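Local coordinates for triacylglycerol lipase (Clostridium botulinum, PDB 5AH1), which hydrolyses synthetic polyesters and, as its name implies, probably triacylglycerols, as a zinc-binding esterase of the alpha/beta-hydrolase family, at residues Gly147-Arg158 with Glu201-Ser211. Residues are numbered along the deposited sequence; the frame is centred on the assembly and turned at random.
Sequences GEAHAKKFKHNR and EEINCGQENIS. With ZN (zinc ion), chain B.
E202 and Q207 receive the first three backbone N-H groups of helix 148-154, just after G147 at the N-cap position. The carboxylate of E202 straddles two of them: OE2 takes the N-H of H150 on its syn lone pair (N to OE2 2.8 Å), while OE1 is met on its syn side by A149 N at 3.0 Å. The N-H of E148 goes instead to Q207 OE1, 3.0 Å from N. That bond is nearly straight at 164°, with the donor above the carbonyl plane. The E148 and Q207 side chains pass in opposite directions, E148 CB lying 3.3 Å from Q207 OE1.

Two bonds from NE2 fix the Q207 side-chain amide, one to the anti lone pair of E202 OE1 (2.9 Å) and one to the carbonyl O of E202. Q207 OE1 also lies over the centre of the R158 guanidinium, 3.2 Å from CZ, with the two planes turned 80° apart. The extended R158 chain, its CG anti to the backbone N (chi1 177°), carries NH1 and NH2 end-on to the carbonyl O of E208, both bonds in the guanidinium plane; NH2 also makes a salt bridge with D145.

Beyond the first turn, H150 NE2 binds the zinc ion at 2.1 Å together with H156, D130 and D302. E202 thus holds the backbone of a zinc ligand and probably helps to position it, though it does not bond the imidazole. A negative charge on E202, a buried residue, would probably be stabilised by these N-H groups and the helix N-terminus.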
loop_
_atom_site.group_PDB
_atom_site.type_symbol
_atom_site.label_atom_id
_atom_site.label_comp_id
_atom_site.label_asym_id
_atom_site.label_seq_id
_atom_site.Cartn_x
_atom_site.Cartn_y
_atom_site.Cartn_z
ATOM N N GLY A 147 19.137 -6.054 7.386
ATOM C CA GLY A 147 19.464 -6.770 8.600
ATOM C C GLY A 147 20.271 -8.018 8.294
ATOM O O GLY A 147 19.896 -8.823 7.444
ATOM N N GLU A 148 21.389 -8.198 8.986
ATOM C CA GLU A 148 22.164 -9.425 8.789
ATOM C C GLU A 148 21.321 -10.680 9.011
ATOM O O GLU A 148 21.366 -11.623 8.216
ATOM C CB GLU A 148 23.377 -9.462 9.713
ATOM C CG GLU A 148 24.250 -10.696 9.530
ATOM C CD GLU A 148 25.490 -10.639 10.390
ATOM O OE1 GLU A 148 26.468 -9.982 9.983
ATOM O OE2 GLU A 148 25.474 -11.235 11.486
ATOM N N ALA A 149 20.581 -10.705 10.110
ATOM C CA ALA A 149 19.866 -11.911 10.487
ATOM C C ALA A 149 18.812 -12.238 9.442
ATOM O O ALA A 149 18.698 -13.369 8.986
ATOM C CB ALA A 149 19.264 -11.773 11.863
ATOM N N HIS A 150 18.032 -11.241 9.074
ATOM C CA HIS A 150 17.002 -11.412 8.065
ATOM C C HIS A 150 17.594 -11.851 6.742
ATOM O O HIS A 150 17.109 -12.803 6.114
ATOM C CB HIS A 150 16.264 -10.087 7.882
ATOM C CG HIS A 150 15.282 -10.102 6.760
ATOM N ND1 HIS A 150 13.931 -10.324 6.941
ATOM C CD2 HIS A 150 15.452 -9.908 5.431
ATOM C CE1 HIS A 150 13.320 -10.267 5.772
ATOM N NE2 HIS A 150 14.222 -10.031 4.834
ATOM N N ALA A 151 18.657 -11.181 6.314
ATOM C CA ALA A 151 19.239 -11.494 5.015
ATOM C C ALA A 151 19.801 -12.920 5.003
ATOM O O ALA A 151 19.721 -13.631 3.998
ATOM C CB ALA A 151 20.313 -10.481 4.666
ATOM N N LYS A 152 20.358 -13.351 6.125
ATOM C CA LYS A 152 20.865 -14.704 6.219
ATOM C C LYS A 152 19.718 -15.711 6.182
ATOM O O LYS A 152 19.798 -16.728 5.489
ATOM C CB LYS A 152 21.689 -14.903 7.488
ATOM C CG LYS A 152 22.268 -16.305 7.595
ATOM C CD LYS A 152 23.169 -16.437 8.806
ATOM C CE LYS A 152 23.725 -17.852 8.952
ATOM N NZ LYS A 152 24.663 -17.951 10.114
ATOM N N LYS A 153 18.663 -15.453 6.943
ATOM C CA LYS A 153 17.527 -16.352 6.997
ATOM C C LYS A 153 16.866 -16.551 5.637
ATOM O O LYS A 153 16.530 -17.676 5.258
ATOM C CB LYS A 153 16.504 -15.810 7.996
ATOM C CG LYS A 153 15.239 -16.651 8.114
ATOM C CD LYS A 153 14.301 -16.080 9.162
ATOM C CE LYS A 153 13.037 -16.899 9.280
ATOM N NZ LYS A 153 13.344 -18.230 9.878
ATOM N N PHE A 154 16.678 -15.452 4.911
ATOM C CA PHE A 154 15.959 -15.494 3.645
ATOM C C PHE A 154 16.876 -15.629 2.425
ATOM O O PHE A 154 16.405 -15.725 1.297
ATOM C CB PHE A 154 15.000 -14.306 3.556
ATOM C CG PHE A 154 13.854 -14.418 4.520
ATOM C CD1 PHE A 154 12.916 -15.419 4.394
ATOM C CD2 PHE A 154 13.725 -13.534 5.576
ATOM C CE1 PHE A 154 11.868 -15.528 5.290
ATOM C CE2 PHE A 154 12.674 -13.643 6.476
ATOM C CZ PHE A 154 11.744 -14.644 6.331
ATOM N N LYS A 155 18.184 -15.676 2.666
ATOM C CA LYS A 155 19.181 -15.911 1.624
ATOM C C LYS A 155 19.162 -14.846 0.543
ATOM O O LYS A 155 19.088 -15.127 -0.644
ATOM C CB LYS A 155 18.997 -17.302 1.021
ATOM C CG LYS A 155 18.960 -18.410 2.068
ATOM C CD LYS A 155 18.625 -19.759 1.460
ATOM C CE LYS A 155 18.552 -20.848 2.532
ATOM N NZ LYS A 155 17.526 -20.576 3.593
ATOM N N HIS A 156 19.238 -13.597 0.982
ATOM C CA HIS A 156 19.407 -12.470 0.075
ATOM C C HIS A 156 20.427 -11.481 0.620
ATOM O O HIS A 156 20.967 -11.663 1.701
ATOM C CB HIS A 156 18.056 -11.841 -0.351
ATOM C CG HIS A 156 17.332 -10.997 0.673
ATOM N ND1 HIS A 156 17.821 -9.815 1.187
ATOM C CD2 HIS A 156 16.070 -11.116 1.163
ATOM C CE1 HIS A 156 16.911 -9.273 1.981
ATOM N NE2 HIS A 156 15.831 -10.031 1.971
ATOM N N ASN A 157 20.725 -10.445 -0.146
ATOM C CA ASN A 157 21.765 -9.511 0.241
ATOM C C ASN A 157 21.331 -8.709 1.453
ATOM O O ASN A 157 20.160 -8.336 1.574
ATOM C CB ASN A 157 22.039 -8.511 -0.882
ATOM C CG ASN A 157 22.762 -9.113 -2.045
ATOM O OD1 ASN A 157 23.462 -10.109 -1.901
ATOM N ND2 ASN A 157 22.607 -8.502 -3.211
ATOM N N ARG A 158 22.280 -8.407 2.333
ATOM C CA ARG A 158 22.019 -7.490 3.442
ATOM C C ARG A 158 21.835 -6.056 2.969
ATOM O O ARG A 158 20.982 -5.343 3.497
ATOM C CB ARG A 158 23.135 -7.536 4.477
ATOM C CG ARG A 158 22.936 -6.553 5.619
ATOM C CD ARG A 158 23.965 -6.641 6.739
ATOM N NE ARG A 158 23.791 -5.522 7.654
ATOM C CZ ARG A 158 24.638 -5.201 8.627
ATOM N NH1 ARG A 158 25.696 -5.919 8.919
ATOM N NH2 ARG A 158 24.433 -4.105 9.313
ATOM N N GLU A 201 15.665 -10.204 16.721
ATOM C CA GLU A 201 16.542 -11.075 15.932
ATOM C C GLU A 201 17.766 -10.308 15.461
ATOM O O GLU A 201 18.885 -10.815 15.529
ATOM C CB GLU A 201 15.819 -11.671 14.717
ATOM C CG GLU A 201 14.623 -12.529 15.059
ATOM C CD GLU A 201 13.300 -11.760 14.971
ATOM O OE1 GLU A 201 13.192 -10.672 15.583
ATOM O OE2 GLU A 201 12.370 -12.235 14.277
ATOM N N GLU A 202 17.566 -9.080 14.982
ATOM C CA GLU A 202 18.701 -8.294 14.532
ATOM C C GLU A 202 19.587 -7.851 15.698
ATOM O O GLU A 202 20.813 -7.888 15.609
ATOM C CB GLU A 202 18.248 -7.086 13.717
ATOM C CG GLU A 202 17.516 -7.418 12.443
ATOM C CD GLU A 202 18.290 -8.305 11.487
ATOM O OE1 GLU A 202 19.544 -8.328 11.523
ATOM O OE2 GLU A 202 17.607 -8.959 10.669
ATOM N N ILE A 203 18.971 -7.389 16.778
ATOM C CA ILE A 203 19.726 -6.921 17.930
ATOM C C ILE A 203 20.611 -8.028 18.485
ATOM O O ILE A 203 21.747 -7.772 18.891
ATOM C CB ILE A 203 18.770 -6.401 19.034
ATOM C CG1 ILE A 203 18.109 -5.090 18.602
ATOM C CG2 ILE A 203 19.497 -6.219 20.371
ATOM C CD1 ILE A 203 16.895 -4.732 19.442
ATOM N N ASN A 204 20.087 -9.253 18.530
ATOM C CA ASN A 204 20.781 -10.349 19.204
ATOM C C ASN A 204 21.778 -11.109 18.337
ATOM O O ASN A 204 22.502 -11.940 18.852
ATOM C CB ASN A 204 19.773 -11.346 19.789
ATOM C CG ASN A 204 18.981 -10.768 20.938
ATOM O OD1 ASN A 204 19.440 -9.855 21.618
ATOM N ND2 ASN A 204 17.798 -11.317 21.179
ATOM N N CYS A 205 21.844 -10.853 17.038
ATOM C CA CYS A 205 22.711 -11.689 16.212
ATOM C C CYS A 205 24.165 -11.222 16.205
ATOM O O CYS A 205 25.032 -11.929 15.697
ATOM C CB CYS A 205 22.165 -11.824 14.801
ATOM S SG CYS A 205 22.400 -10.377 13.801
ATOM N N GLY A 206 24.446 -10.056 16.782
ATOM C CA GLY A 206 25.828 -9.633 16.935
ATOM C C GLY A 206 26.480 -9.174 15.637
ATOM O O GLY A 206 27.682 -9.363 15.440
ATOM N N GLN A 207 25.702 -8.570 14.747
ATOM C CA GLN A 207 26.221 -8.055 13.485
ATOM C C GLN A 207 27.005 -6.769 13.684
ATOM O O GLN A 207 26.814 -6.053 14.679
ATOM C CB GLN A 207 25.075 -7.798 12.505
ATOM C CG GLN A 207 24.188 -6.612 12.845
ATOM C CD GLN A 207 22.866 -6.727 12.129
ATOM O OE1 GLN A 207 22.759 -6.429 10.930
ATOM N NE2 GLN A 207 21.844 -7.210 12.836
ATOM N N GLU A 208 27.870 -6.464 12.715
ATOM C CA GLU A 208 28.561 -5.183 12.700
ATOM C C GLU A 208 27.647 -4.109 12.154
ATOM O O GLU A 208 26.913 -4.309 11.166
ATOM C CB GLU A 208 29.845 -5.243 11.857
ATOM C CG GLU A 208 30.948 -6.114 12.430
ATOM C CD GLU A 208 31.458 -5.627 13.779
ATOM O OE1 GLU A 208 32.157 -4.591 13.843
ATOM O OE2 GLU A 208 31.148 -6.274 14.792
ATOM N N ASN A 209 27.683 -2.958 12.813
ATOM C CA ASN A 209 26.997 -1.747 12.358
ATOM C C ASN A 209 25.538 -1.982 12.033
ATOM O O ASN A 209 25.060 -1.680 10.939
ATOM C CB ASN A 209 27.754 -1.119 11.193
ATOM C CG ASN A 209 29.132 -0.693 11.610
ATOM O OD1 ASN A 209 29.281 0.208 12.461
ATOM N ND2 ASN A 209 30.146 -1.324 11.055
ATOM N N ILE A 210 24.818 -2.512 13.016
ATOM C CA ILE A 210 23.386 -2.727 12.876
ATOM C C ILE A 210 22.711 -1.436 12.392
ATOM O O ILE A 210 23.070 -0.319 12.780
ATOM C CB ILE A 210 22.766 -3.208 14.216
ATOM C CG1 ILE A 210 21.316 -3.661 14.034
ATOM C CG2 ILE A 210 22.900 -2.128 15.307
ATOM C CD1 ILE A 210 20.730 -4.306 15.277
ATOM N N SER A 211 21.723 -1.571 11.523
ATOM C CA SER A 211 20.935 -0.402 11.137
ATOM C C SER A 211 20.247 0.182 12.363
ATOM O O SER A 211 19.651 -0.558 13.144
ATOM C CB SER A 211 19.857 -0.780 10.127
ATOM O OG SER A 211 19.067 0.364 9.837
HETATM ZN ZN ZN B . 13.957 -9.724 2.791
HETATM O O HOH W 1 28.250 -8.203 10.483
HETATM O O HOH W 2 27.110 -11.523 13.287
#